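PDB 6EOA: phosphopantothenoylcysteine decarboxylase from Cryptococcus neoformans, which binds flavin mononucleotide and probably decarboxylates phosphopantothenoylcysteine in coenzyme A biosynthesis. Local coordinates for residues A[36-41]-A[66-71]; A[133-138]-A[170-175]. All blocks are in the same frame, centred on the assembly; numbering follows the deposited sequence.

In the fold
Both contacts lie in one parallel sheet, with contact 1 coming first along the chain and contact 2 following after it closes. Their centres are about 10 Å apart. Strands 63-69, 35-41, 133-139 and 169-173 stand side by side in that order, and the two inner ones join the contacts: Ile40 N lies 2.7 Å from Val135 O, a probable hydrogen bond. All four strands run the same way, as expected of the Rossmann-like fold of HFCD flavoproteins. The loops after strands 63-69 and 169-173 meet the same flavin mononucleotide. Contact 1 reaches its phosphate through Thr70, and contact 2 reaches its flavin ring through Ala174. Loops at the C-terminal ends of the strands thus hold the phosphate and the flavin ring.

Contact 1. Residues A[36-41]-A[66-71]; sequences RVVLIT and QVVATK. With FMN (flavin mononucleotide), chain B.
Thr41 and Thr70 meet where strands 35-41 and 63-69 end, beside the phosphate of FMN. The amide of Thr70 donates to Thr41 O over 3.0 Å. The hydroxyl of Thr70 donates to FMN O3P, with OG1 and O3P 2.7 Å apart. Its chi1 of 69° sets OG1 between the backbone N and the carbonyl carbon, while CG2 packs 3.5 Å from Thr41 O. Thr41 OG1 lies over Ala69, 3.6 Å from its CB, and is hydrogen-bonded to Tyr77 OH and Ser73 OG.

Behind this end the strands are joined by a regular parallel pattern. Gln66 N donates to Val37 O, and Leu39 N to Gln66 O. Val68 N donates to Leu39 O, and Thr41 N to Val68 O. All four bonds are short and close to straight. The short strand segments make an angle of 21°.

On one face Val68 meets two side chains of the neighbouring strand. Its side chain crosses that of Val38 at a slant, with Val68 CG2 4.0 Å from Val38 CG1. Ile40 lies alongside it, with CG1 4.1 Å from Val68 CB. Gln66 starts on this face, but its amide turns off from strand 35-41, and OE1 accepts from Trp106 NE1. The other face carries Leu39, Val67, Thr41 and Ala69. Thr41 CG2 approaches Val67 CG1 there at 4.3 Å.

This is the pairing of a beta-alpha-beta unit. Its helix 50-59 covers Leu39, Val67 and Thr41, with Val54 touching the first two. Helices 123-130 and 155-162 pack on the Val38, Ile40 and Val68 face. Strand 133-139 continues the sheet beyond 35-41.

Contact 2. Residues A[133-138]-A[170-175]; sequences LVVIAP and IVCPAM. With FMN (flavin mononucleotide), chain B.
Pro138 and Ala174 touch through their CB atoms, 3.5 Å apart, just beyond the paired part of the strands. Other apolar contacts run back from there. Cys172 SG lies 3.9 Å from Ala137 CB. Ile136 and Val171 run alongside each other in one direction, with CD1 of the isoleucine 3.8 Å from CG2 of the valine. On the face that carries Val135, Leu133 reaches across to Ile170. With CG of Leu133 turned anti to its own N (chi1 173°), Leu133 CD1 is carried to within 4.1 Å of Ile170 CG1. Helix 222-237 covers this face, with Phe232 against both Leu133 and Ile170. Helix 141-149 covers Ile136 on the other.

Backbone hydrogen bonds join the strands in parallel. Ile170 N donates to Val134 O, Ile136 N to Ile170 O, and Cys172 N to Ile136 O. The pair belongs to the central parallel sheet of the Rossmann-like flavoprotein fold, in which the cofactor lies at the C-terminal strand ends. Here the chain bends sharply at Ala137 and Pro138, and the peptide bond before Pro138 is cis.

Polar contact with the cofactor comes from the loop after strand 169-173. FMN N3 donates to Ala174 O over 2.8 Å, at an N-H...O angle of 149°. Ser44 OG makes a weak hydrogen bond to the same carbonyl oxygen. Met175 adds a packing contact, its CB lying 3.3 Å from FMN O2.

Contact 1. Residues A[36-41]-A[66-71]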
ATOM      1  N   ARG A  36       9.498 -16.037 -24.408  1.00 70.74           N
ATOM      2  CA  ARG A  36       8.289 -15.487 -23.808  1.00 69.49           C
ATOM      3  C   ARG A  36       8.594 -14.345 -22.843  1.00 69.36           C
ATOM      4  O   ARG A  36       9.304 -14.520 -21.851  1.00 67.46           O
ATOM      5  CB  ARG A  36       7.511 -16.596 -23.101  1.00 69.80           C
ATOM      6  CG  ARG A  36       7.019 -17.667 -24.066  1.00 73.77           C
ATOM      7  CD  ARG A  36       6.530 -18.916 -23.358  1.00 71.66           C
ATOM      8  NE  ARG A  36       5.775 -19.771 -24.270  1.00 72.90           N
ATOM      9  CZ  ARG A  36       6.293 -20.772 -24.976  1.00 76.48           C
ATOM     10  NH1 ARG A  36       7.586 -21.066 -24.881  1.00 76.59           N
ATOM     11  NH2 ARG A  36       5.514 -21.486 -25.778  1.00 77.15           N
ATOM     12  N   VAL A  37       8.048 -13.173 -23.154  1.00 66.41           N
ATOM     13  CA  VAL A  37       8.287 -11.974 -22.368  1.00 65.16           C
ATOM     14  C   VAL A  37       7.005 -11.499 -21.710  1.00 61.89           C
ATOM     15  O   VAL A  37       5.980 -11.354 -22.372  1.00 59.02           O
ATOM     16  CB  VAL A  37       8.854 -10.824 -23.233  1.00 66.22           C
ATOM     17  CG1 VAL A  37       9.227  -9.640 -22.364  1.00 67.44           C
ATOM     18  CG2 VAL A  37      10.057 -11.289 -24.022  1.00 71.14           C
ATOM     19  N   VAL A  38       7.066 -11.268 -20.405  1.00 61.41           N
ATOM     20  CA  VAL A  38       5.988 -10.581 -19.714  1.00 58.45           C
ATOM     21  C   VAL A  38       6.365  -9.116 -19.543  1.00 60.03           C
ATOM     22  O   VAL A  38       7.384  -8.793 -18.930  1.00 63.26           O
ATOM     23  CB  VAL A  38       5.684 -11.207 -18.339  1.00 58.70           C
ATOM     24  CG1 VAL A  38       4.810 -10.274 -17.512  1.00 57.74           C
ATOM     25  CG2 VAL A  38       5.014 -12.557 -18.510  1.00 58.98           C
ATOM     26  N   LEU A  39       5.553  -8.230 -20.105  1.00 58.93           N
ATOM     27  CA  LEU A  39       5.772  -6.800 -19.938  1.00 57.37           C
ATOM     28  C   LEU A  39       4.912  -6.257 -18.799  1.00 57.86           C
ATOM     29  O   LEU A  39       3.687  -6.358 -18.837  1.00 56.28           O
ATOM     30  CB  LEU A  39       5.463  -6.051 -21.233  1.00 54.27           C
ATOM     31  CG  LEU A  39       5.513  -4.522 -21.148  1.00 55.97           C
ATOM     32  CD1 LEU A  39       6.949  -4.015 -20.985  1.00 59.19           C
ATOM     33  CD2 LEU A  39       4.843  -3.890 -22.361  1.00 54.67           C
ATOM     34  N   ILE A  40       5.555  -5.703 -17.776  1.00 57.12           N
ATOM     35  CA  ILE A  40       4.825  -5.044 -16.703  1.00 54.28           C
ATOM     36  C   ILE A  40       4.870  -3.541 -16.920  1.00 56.03           C
ATOM     37  O   ILE A  40       5.948  -2.950 -17.006  1.00 58.08           O
ATOM     38  CB  ILE A  40       5.390  -5.379 -15.309  1.00 50.68           C
ATOM     39  CG1 ILE A  40       5.323  -6.882 -15.045  1.00 51.72           C
ATOM     40  CG2 ILE A  40       4.600  -4.649 -14.230  1.00 46.70           C
ATOM     41  CD1 ILE A  40       5.869  -7.281 -13.682  1.00 50.87           C
ATOM     42  N   THR A  41       3.695  -2.930 -17.032  1.00 57.28           N
ATOM     43  CA  THR A  41       3.591  -1.485 -17.211  1.00 57.84           C
ATOM     44  C   THR A  41       3.001  -0.868 -15.953  1.00 57.37           C
ATOM     45  O   THR A  41       2.025  -1.380 -15.404  1.00 57.12           O
ATOM     46  CB  THR A  41       2.722  -1.113 -18.430  1.00 56.74           C
ATOM     47  OG1 THR A  41       1.346  -1.403 -18.156  1.00 54.90           O
ATOM     48  CG2 THR A  41       3.166  -1.898 -19.661  1.00 51.01           C
ATOM     49  N   GLN A  66       3.179 -11.168 -23.150  1.00 58.45           N
ATOM     50  CA  GLN A  66       1.990 -10.963 -22.343  1.00 59.33           C
ATOM     51  C   GLN A  66       2.187  -9.697 -21.518  1.00 57.18           C
ATOM     52  O   GLN A  66       3.311  -9.357 -21.148  1.00 56.80           O
ATOM     53  CB  GLN A  66       1.712 -12.172 -21.452  1.00 63.15           C
ATOM     54  CG  GLN A  66       1.169 -13.375 -22.213  1.00 70.34           C
ATOM     55  CD  GLN A  66      -0.067 -13.035 -23.025  1.00 79.97           C
ATOM     56  OE1 GLN A  66      -1.046 -12.502 -22.497  1.00 83.79           O
ATOM     57  NE2 GLN A  66      -0.028 -13.339 -24.318  1.00 84.28           N
ATOM     58  N   VAL A  67       1.097  -8.995 -21.240  1.00 55.04           N
ATOM     59  CA  VAL A  67       1.183  -7.694 -20.594  1.00 53.91           C
ATOM     60  C   VAL A  67       0.480  -7.674 -19.241  1.00 54.84           C
ATOM     61  O   VAL A  67      -0.663  -8.114 -19.120  1.00 55.45           O
ATOM     62  CB  VAL A  67       0.576  -6.597 -21.484  1.00 51.01           C
ATOM     63  CG1 VAL A  67       0.631  -5.238 -20.789  1.00 50.06           C
ATOM     64  CG2 VAL A  67       1.292  -6.554 -22.825  1.00 51.11           C
ATOM     65  N   VAL A  68       1.173  -7.160 -18.231  1.00 54.25           N
ATOM     66  CA  VAL A  68       0.574  -6.920 -16.923  1.00 51.94           C
ATOM     67  C   VAL A  68       0.537  -5.428 -16.637  1.00 51.60           C
ATOM     68  O   VAL A  68       1.573  -4.764 -16.627  1.00 55.83           O
ATOM     69  CB  VAL A  68       1.346  -7.631 -15.803  1.00 51.23           C
ATOM     70  CG1 VAL A  68       0.792  -7.226 -14.434  1.00 48.13           C
ATOM     71  CG2 VAL A  68       1.285  -9.138 -16.000  1.00 50.04           C
ATOM     72  N   ALA A  69      -0.660  -4.897 -16.417  1.00 52.42           N
ATOM     73  CA  ALA A  69      -0.821  -3.470 -16.186  1.00 51.12           C
ATOM     74  C   ALA A  69      -1.270  -3.196 -14.759  1.00 52.19           C
ATOM     75  O   ALA A  69      -2.249  -3.767 -14.290  1.00 53.60           O
ATOM     76  CB  ALA A  69      -1.819  -2.882 -17.172  1.00 49.41           C
ATOM     77  N   THR A  70      -0.541  -2.330 -14.066  1.00 51.85           N
ATOM     78  CA  THR A  70      -1.004  -1.835 -12.783  1.00 52.94           C
ATOM     79  C   THR A  70      -2.202  -0.935 -13.054  1.00 56.68           C
ATOM     80  O   THR A  70      -2.401  -0.501 -14.193  1.00 58.19           O
ATOM     81  CB  THR A  70       0.081  -1.066 -12.040  1.00 49.93           C
ATOM     82  OG1 THR A  70       0.345   0.173 -12.713  1.00 50.72           O
ATOM     83  CG2 THR A  70       1.362  -1.882 -11.969  1.00 46.42           C
ATOM     84  N   LYS A  71      -3.006  -0.661 -12.033  1.00 54.71           N
ATOM     85  CA  LYS A  71      -4.213   0.131 -12.251  1.00 55.31           C
ATOM     86  C   LYS A  71      -3.870   1.512 -12.802  1.00 52.74           C
ATOM     87  O   LYS A  71      -4.538   2.011 -13.702  1.00 54.10           O
ATOM     88  CB  LYS A  71      -5.032   0.276 -10.966  1.00 53.66           C
ATOM     89  CG  LYS A  71      -6.266   1.141 -11.176  1.00 60.56           C
ATOM     90  CD  LYS A  71      -6.966   1.518  -9.880  1.00 70.11           C
ATOM     91  CE  LYS A  71      -8.400   1.966 -10.162  1.00 78.49           C
ATOM     92  NZ  LYS A  71      -8.977   2.774  -9.048  1.00 84.75           N
TER
HETATM   93  N1  FMN B 801       5.015   8.377 -11.240  1.00 68.11           N
HETATM   94  C2  FMN B 801       6.262   8.033 -11.725  1.00 67.99           C
HETATM   95  O2  FMN B 801       7.041   7.401 -11.009  1.00 64.63           O
HETATM   96  N3  FMN B 801       6.632   8.407 -13.006  1.00 69.20           N
HETATM   97  C4  FMN B 801       5.761   9.122 -13.807  1.00 73.02           C
HETATM   98  O4  FMN B 801       6.100   9.445 -14.945  1.00 74.67           O
HETATM   99  C4A FMN B 801       4.501   9.468 -13.320  1.00 71.19           C
HETATM  100  N5  FMN B 801       3.617  10.182 -14.108  1.00 68.94           N
HETATM  101  C5A FMN B 801       2.367  10.517 -13.618  1.00 68.34           C
HETATM  102  C6  FMN B 801       1.472  11.231 -14.411  1.00 65.10           C
HETATM  103  C7  FMN B 801       0.215  11.568 -13.919  1.00 64.71           C
HETATM  104  C7M FMN B 801      -0.747  12.343 -14.775  1.00 62.85           C
HETATM  105  C8  FMN B 801      -0.147  11.186 -12.629  1.00 68.13           C
HETATM  106  C8M FMN B 801      -1.496  11.541 -12.075  1.00 70.53           C
HETATM  107  C9  FMN B 801       0.746  10.473 -11.840  1.00 67.45           C
HETATM  108  C9A FMN B 801       2.002  10.137 -12.330  1.00 68.37           C
HETATM  109  N10 FMN B 801       2.888   9.423 -11.542  1.00 68.15           N
HETATM  110  C10 FMN B 801       4.135   9.089 -12.031  1.00 68.69           C
HETATM  111  C1' FMN B 801       2.499   9.014 -10.151  1.00 62.60           C
HETATM  112  C2' FMN B 801       1.974   7.582 -10.158  1.00 60.70           C
HETATM  113  O2' FMN B 801       1.074   7.378 -11.230  1.00 60.87           O
HETATM  114  C3' FMN B 801       1.284   7.268  -8.839  1.00 60.81           C
HETATM  115  O3' FMN B 801       2.268   7.246  -7.829  1.00 59.81           O
HETATM  116  C4' FMN B 801       0.573   5.922  -8.912  1.00 64.10           C
HETATM  117  O4' FMN B 801      -0.306   5.772  -7.817  1.00 67.66           O
HETATM  118  C5' FMN B 801       1.593   4.792  -8.914  1.00 62.75           C
HETATM  119  O5' FMN B 801       0.948   3.577  -9.222  1.00 63.46           O
HETATM  120  P   FMN B 801       1.805   2.325  -9.775  1.00 56.32           P
HETATM  121  O1P FMN B 801       2.574   1.719  -8.623  1.00 53.37           O
HETATM  122  O2P FMN B 801       2.780   2.747 -10.853  1.00 56.82           O
HETATM  123  O3P FMN B 801       0.842   1.319 -10.345  1.00 57.17           O

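Contact 2. Residues A[133-138]-A[170-175]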
ATOM      1  N   LEU A 133      11.282 -14.041 -19.446  1.00 65.91           N
ATOM      2  CA  LEU A 133      11.834 -12.747 -19.080  1.00 66.41           C
ATOM      3  C   LEU A 133      10.715 -11.840 -18.586  1.00 63.89           C
ATOM      4  O   LEU A 133       9.606 -11.864 -19.118  1.00 62.72           O
ATOM      5  CB  LEU A 133      12.559 -12.110 -20.271  1.00 69.21           C
ATOM      6  CG  LEU A 133      13.073 -10.674 -20.119  1.00 72.10           C
ATOM      7  CD1 LEU A 133      14.150 -10.583 -19.045  1.00 72.88           C
ATOM      8  CD2 LEU A 133      13.591 -10.138 -21.451  1.00 74.68           C
ATOM      9  N   VAL A 134      11.001 -11.056 -17.554  1.00 63.87           N
ATOM     10  CA  VAL A 134      10.055 -10.057 -17.077  1.00 64.44           C
ATOM     11  C   VAL A 134      10.651  -8.669 -17.253  1.00 64.91           C
ATOM     12  O   VAL A 134      11.744  -8.389 -16.762  1.00 63.30           O
ATOM     13  CB  VAL A 134       9.676 -10.279 -15.601  1.00 64.68           C
ATOM     14  CG1 VAL A 134       8.763  -9.163 -15.115  1.00 62.62           C
ATOM     15  CG2 VAL A 134       9.001 -11.631 -15.424  1.00 66.10           C
ATOM     16  N   VAL A 135       9.936  -7.807 -17.968  1.00 66.47           N
ATOM     17  CA  VAL A 135      10.396  -6.443 -18.206  1.00 64.08           C
ATOM     18  C   VAL A 135       9.423  -5.431 -17.608  1.00 62.97           C
ATOM     19  O   VAL A 135       8.248  -5.392 -17.969  1.00 60.13           O
ATOM     20  CB  VAL A 135      10.572  -6.160 -19.712  1.00 65.41           C
ATOM     21  CG1 VAL A 135      11.207  -4.795 -19.930  1.00 62.69           C
ATOM     22  CG2 VAL A 135      11.424  -7.250 -20.363  1.00 66.17           C
ATOM     23  N   ILE A 136       9.919  -4.616 -16.684  1.00 63.08           N
ATOM     24  CA  ILE A 136       9.106  -3.573 -16.081  1.00 60.16           C
ATOM     25  C   ILE A 136       9.376  -2.244 -16.776  1.00 61.92           C
ATOM     26  O   ILE A 136      10.357  -1.565 -16.479  1.00 65.14           O
ATOM     27  CB  ILE A 136       9.385  -3.438 -14.581  1.00 59.64           C
ATOM     28  CG1 ILE A 136       9.408  -4.816 -13.919  1.00 58.49           C
ATOM     29  CG2 ILE A 136       8.338  -2.555 -13.937  1.00 60.69           C
ATOM     30  CD1 ILE A 136       9.787  -4.773 -12.456  1.00 58.36           C
ATOM     31  N   ALA A 137       8.500  -1.885 -17.707  1.00 62.33           N
ATOM     32  CA  ALA A 137       8.694  -0.695 -18.526  1.00 58.50           C
ATOM     33  C   ALA A 137       7.357  -0.042 -18.856  1.00 57.97           C
ATOM     34  O   ALA A 137       6.594  -0.557 -19.673  1.00 60.62           O
ATOM     35  CB  ALA A 137       9.445  -1.046 -19.803  1.00 54.76           C
ATOM     36  N   PRO A 138       7.072   1.107 -18.232  1.00 56.12           N
ATOM     37  CA  PRO A 138       7.955   1.796 -17.289  1.00 54.72           C
ATOM     38  C   PRO A 138       7.798   1.294 -15.856  1.00 57.32           C
ATOM     39  O   PRO A 138       6.778   0.696 -15.517  1.00 53.40           O
ATOM     40  CB  PRO A 138       7.494   3.244 -17.398  1.00 54.91           C
ATOM     41  CG  PRO A 138       6.026   3.122 -17.656  1.00 59.03           C
ATOM     42  CD  PRO A 138       5.839   1.876 -18.487  1.00 56.72           C
ATOM     43  N   ILE A 170      14.131  -7.137 -15.955  1.00 67.64           N
ATOM     44  CA  ILE A 170      14.659  -5.848 -16.371  1.00 68.03           C
ATOM     45  C   ILE A 170      13.746  -4.725 -15.902  1.00 67.49           C
ATOM     46  O   ILE A 170      12.571  -4.678 -16.257  1.00 66.49           O
ATOM     47  CB  ILE A 170      14.818  -5.760 -17.893  1.00 66.54           C
ATOM     48  CG1 ILE A 170      15.763  -6.858 -18.392  1.00 67.72           C
ATOM     49  CG2 ILE A 170      15.334  -4.388 -18.287  1.00 64.98           C
ATOM     50  CD1 ILE A 170      15.865  -6.932 -19.898  1.00 68.77           C
ATOM     51  N   VAL A 171      14.298  -3.819 -15.102  1.00 68.19           N
ATOM     52  CA  VAL A 171      13.538  -2.693 -14.580  1.00 68.41           C
ATOM     53  C   VAL A 171      13.944  -1.390 -15.265  1.00 64.14           C
ATOM     54  O   VAL A 171      15.117  -1.034 -15.296  1.00 65.03           O
ATOM     55  CB  VAL A 171      13.729  -2.551 -13.065  1.00 67.40           C
ATOM     56  CG1 VAL A 171      12.774  -1.513 -12.512  1.00 67.22           C
ATOM     57  CG2 VAL A 171      13.503  -3.886 -12.387  1.00 69.48           C
ATOM     58  N   CYS A 172      12.964  -0.686 -15.819  1.00 62.23           N
ATOM     59  CA  CYS A 172      13.222   0.578 -16.491  1.00 60.70           C
ATOM     60  C   CYS A 172      12.537   1.718 -15.761  1.00 60.03           C
ATOM     61  O   CYS A 172      11.394   2.054 -16.063  1.00 61.51           O
ATOM     62  CB  CYS A 172      12.751   0.522 -17.943  1.00 60.98           C
ATOM     63  SG  CYS A 172      13.263  -0.978 -18.821  1.00 66.71           S
ATOM     64  N   PRO A 173      13.239   2.317 -14.788  1.00 61.48           N
ATOM     65  CA  PRO A 173      12.667   3.426 -14.020  1.00 61.34           C
ATOM     66  C   PRO A 173      12.273   4.578 -14.936  1.00 63.55           C
ATOM     67  O   PRO A 173      12.974   4.870 -15.905  1.00 65.01           O
ATOM     68  CB  PRO A 173      13.804   3.830 -13.074  1.00 59.31           C
ATOM     69  CG  PRO A 173      14.683   2.617 -12.993  1.00 60.60           C
ATOM     70  CD  PRO A 173      14.607   1.989 -14.350  1.00 59.87           C
ATOM     71  N   ALA A 174      11.139   5.201 -14.640  1.00 60.63           N
ATOM     72  CA  ALA A 174      10.631   6.301 -15.445  1.00 62.18           C
ATOM     73  C   ALA A 174       9.797   7.213 -14.568  1.00 63.22           C
ATOM     74  O   ALA A 174       8.684   6.864 -14.173  1.00 59.73           O
ATOM     75  CB  ALA A 174       9.811   5.786 -16.606  1.00 58.96           C
ATOM     76  N   MET A 175      10.340   8.383 -14.257  1.00 65.23           N
ATOM     77  CA  MET A 175       9.693   9.264 -13.303  1.00 65.43           C
ATOM     78  C   MET A 175      10.164  10.701 -13.445  1.00 69.30           C
ATOM     79  O   MET A 175      11.159  10.978 -14.120  1.00 70.48           O
ATOM     80  CB  MET A 175       9.941   8.762 -11.873  1.00 61.76           C
ATOM     81  CG  MET A 175      11.408   8.694 -11.464  1.00 61.49           C
ATOM     82  SD  MET A 175      11.682   7.728  -9.959  1.00 69.18           S
ATOM     83  CE  MET A 175      11.598   6.060 -10.612  1.00 62.42           C
TER
HETATM   84  N1  FMN B 801       5.015   8.377 -11.240  1.00 68.11           N
HETATM   85  C2  FMN B 801       6.262   8.033 -11.725  1.00 67.99           C
HETATM   86  O2  FMN B 801       7.041   7.401 -11.009  1.00 64.63           O
HETATM   87  N3  FMN B 801       6.632   8.407 -13.006  1.00 69.20           N
HETATM   88  C4  FMN B 801       5.761   9.122 -13.807  1.00 73.02           C
HETATM   89  O4  FMN B 801       6.100   9.445 -14.945  1.00 74.67           O
HETATM   90  C4A FMN B 801       4.501   9.468 -13.320  1.00 71.19           C
HETATM   91  N5  FMN B 801       3.617  10.182 -14.108  1.00 68.94           N
HETATM   92  C5A FMN B 801       2.367  10.517 -13.618  1.00 68.34           C
HETATM   93  C6  FMN B 801       1.472  11.231 -14.411  1.00 65.10           C
HETATM   94  C7  FMN B 801       0.215  11.568 -13.919  1.00 64.71           C
HETATM   95  C7M FMN B 801      -0.747  12.343 -14.775  1.00 62.85           C
HETATM   96  C8  FMN B 801      -0.147  11.186 -12.629  1.00 68.13           C
HETATM   97  C8M FMN B 801      -1.496  11.541 -12.075  1.00 70.53           C
HETATM   98  C9  FMN B 801       0.746  10.473 -11.840  1.00 67.45           C
HETATM   99  C9A FMN B 801       2.002  10.137 -12.330  1.00 68.37           C
HETATM  100  N10 FMN B 801       2.888   9.423 -11.542  1.00 68.15           N
HETATM  101  C10 FMN B 801       4.135   9.089 -12.031  1.00 68.69           C
HETATM  102  C1' FMN B 801       2.499   9.014 -10.151  1.00 62.60           C
HETATM  103  C2' FMN B 801       1.974   7.582 -10.158  1.00 60.70           C
HETATM  104  O2' FMN B 801       1.074   7.378 -11.230  1.00 60.87           O
HETATM  105  C3' FMN B 801       1.284   7.268  -8.839  1.00 60.81           C
HETATM  106  O3' FMN B 801       2.268   7.246  -7.829  1.00 59.81           O
HETATM  107  C4' FMN B 801       0.573   5.922  -8.912  1.00 64.10           C
HETATM  108  O4' FMN B 801      -0.306   5.772  -7.817  1.00 67.66           O
HETATM  109  C5' FMN B 801       1.593   4.792  -8.914  1.00 62.75           C
HETATM  110  O5' FMN B 801       0.948   3.577  -9.222  1.00 63.46           O
HETATM  111  P   FMN B 801       1.805   2.325  -9.775  1.00 56.32           P
HETATM  112  O1P FMN B 801       2.574   1.719  -8.623  1.00 53.37           O
HETATM  113  O2P FMN B 801       2.780   2.747 -10.853  1.00 56.82           O
HETATM  114  O3P FMN B 801       0.842   1.319 -10.345  1.00 57.17           O